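A1 protein (Enterobacteria phage Qbeta, PDB 3RLK) is a minor coat protein of the virion whose read-through domain, a C-terminal extension of the coat protein, is probably needed for infection of the host. Local coordinates at residues A168-F171 / K175-K178. Sequence-based numbering, arbitrary orientation.
Sequences AIPF and KFDK
In the long connection between strands 154-159 and 183-188 of the read-through domain, the chain turns within a few residues, and Ile169 and Pro170 come to rest against Phe176 and the root of Lys175. Phe176 does most of the work from its side. Its CG lies anti to its own carbonyl carbon (chi1 -77°), which carries the ring back toward 168-171. Phe176 CZ, at the far end of the ring, meets Ile169 at an oblique angle and sits a tight 3.3 Å from Ile169 CG2, the branch that stands anti to the isoleucine's backbone N. Farther round the ring, Phe176 CE2 is 3.8 Å from Pro170 CD. Pro170 O lies at the edge of the Phe176 ring, in its plane, 3.8 Å from Phe176 CE2, and also accepts a hydrogen bond from Arg77. Beside the phenylalanine, Lys175 also packs on the proline, its CB 3.8 Å from Pro170 CG; beyond CB the lysine chain leads away to a salt bridge between NZ and Asp172. Trp160 meets the Phe176 ring edge-to-face and also touches Ile169 and Pro170, while Ile97 of strand 96-98 touches both Ile169 and Phe176. Apolar contacts thus join the two segments, a small hydrophobic cluster within an irregular inter-strand connection, packed on strand 96-98 through Ile97.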
loop_
_atom_site.group_PDB
_atom_site.type_symbol
_atom_site.label_atom_id
_atom_site.label_comp_id
_atom_site.label_asym_id
_atom_site.label_seq_id
_atom_site.Cartn_x
_atom_site.Cartn_y
_atom_site.Cartn_z
ATOM N N ALA A 168 -12.213 3.019 15.137
ATOM C CA ALA A 168 -11.277 1.889 15.440
ATOM C C ALA A 168 -10.788 1.173 14.158
ATOM O O ALA A 168 -11.595 0.797 13.295
ATOM C CB ALA A 168 -11.946 0.911 16.353
ATOM N N ILE A 169 -9.474 0.933 14.091
ATOM C CA ILE A 169 -8.863 0.215 12.946
ATOM C C ILE A 169 -9.018 -1.294 13.171
ATOM O O ILE A 169 -8.706 -1.780 14.274
ATOM C CB ILE A 169 -7.373 0.619 12.751
ATOM C CG1 ILE A 169 -7.278 2.134 12.655
ATOM C CG2 ILE A 169 -6.819 -0.076 11.462
ATOM C CD1 ILE A 169 -5.849 2.646 12.602
ATOM N N PRO A 170 -9.590 -2.010 12.190
ATOM C CA PRO A 170 -9.862 -3.468 12.333
ATOM C C PRO A 170 -8.558 -4.241 12.548
ATOM O O PRO A 170 -7.444 -3.796 12.201
ATOM C CB PRO A 170 -10.484 -3.860 10.969
ATOM C CG PRO A 170 -10.990 -2.552 10.383
ATOM C CD PRO A 170 -10.069 -1.492 10.886
ATOM N N PHE A 171 -8.693 -5.419 13.145
ATOM C CA PHE A 171 -7.590 -6.341 13.227
ATOM C C PHE A 171 -7.730 -7.405 12.116
ATOM O O PHE A 171 -7.137 -8.501 12.203
ATOM C CB PHE A 171 -7.658 -6.962 14.609
ATOM C CG PHE A 171 -7.353 -5.979 15.694
ATOM C CD1 PHE A 171 -6.010 -5.729 16.052
ATOM C CD2 PHE A 171 -8.389 -5.267 16.308
ATOM C CE1 PHE A 171 -5.706 -4.767 17.054
ATOM C CE2 PHE A 171 -8.104 -4.296 17.329
ATOM C CZ PHE A 171 -6.754 -4.038 17.677
ATOM N N LYS A 175 -11.099 -6.186 6.035
ATOM C CA LYS A 175 -12.011 -5.071 6.260
ATOM C C LYS A 175 -11.494 -3.758 5.677
ATOM O O LYS A 175 -12.203 -2.788 5.672
ATOM C CB LYS A 175 -12.360 -4.916 7.761
ATOM C CG LYS A 175 -13.011 -6.260 8.272
ATOM C CD LYS A 175 -13.967 -5.986 9.492
ATOM C CE LYS A 175 -14.894 -7.173 9.699
ATOM N NZ LYS A 175 -13.972 -8.281 10.103
ATOM N N PHE A 176 -10.255 -3.722 5.188
ATOM C CA PHE A 176 -9.678 -2.474 4.630
ATOM C C PHE A 176 -9.982 -2.305 3.132
ATOM O O PHE A 176 -10.113 -3.307 2.414
ATOM C CB PHE A 176 -8.124 -2.578 4.736
ATOM C CG PHE A 176 -7.565 -2.330 6.103
ATOM C CD1 PHE A 176 -6.604 -1.321 6.313
ATOM C CD2 PHE A 176 -7.988 -3.092 7.185
ATOM C CE1 PHE A 176 -6.063 -1.097 7.607
ATOM C CE2 PHE A 176 -7.455 -2.895 8.502
ATOM C CZ PHE A 176 -6.468 -1.939 8.704
ATOM N N ASP A 177 -10.090 -1.058 2.685
ATOM C CA ASP A 177 -10.234 -0.721 1.266
ATOM C C ASP A 177 -9.699 0.656 1.020
ATOM O O ASP A 177 -9.491 1.373 1.960
ATOM C CB ASP A 177 -11.655 -0.983 0.769
ATOM C CG ASP A 177 -12.689 0.061 1.235
ATOM O OD1 ASP A 177 -12.428 1.269 1.336
ATOM O OD2 ASP A 177 -13.810 -0.382 1.487
ATOM N N LYS A 178 -9.474 1.050 -0.228
ATOM C CA LYS A 178 -8.826 2.319 -0.470
ATOM C C LYS A 178 -9.607 3.564 -0.066
ATOM O O LYS A 178 -8.987 4.617 0.086
ATOM C CB LYS A 178 -8.485 2.360 -1.976
ATOM C CG LYS A 178 -9.757 2.539 -2.800
ATOM C CD LYS A 178 -9.430 2.242 -4.267
ATOM C CE LYS A 178 -10.522 2.703 -5.151
ATOM N NZ LYS A 178 -9.986 2.903 -6.538
#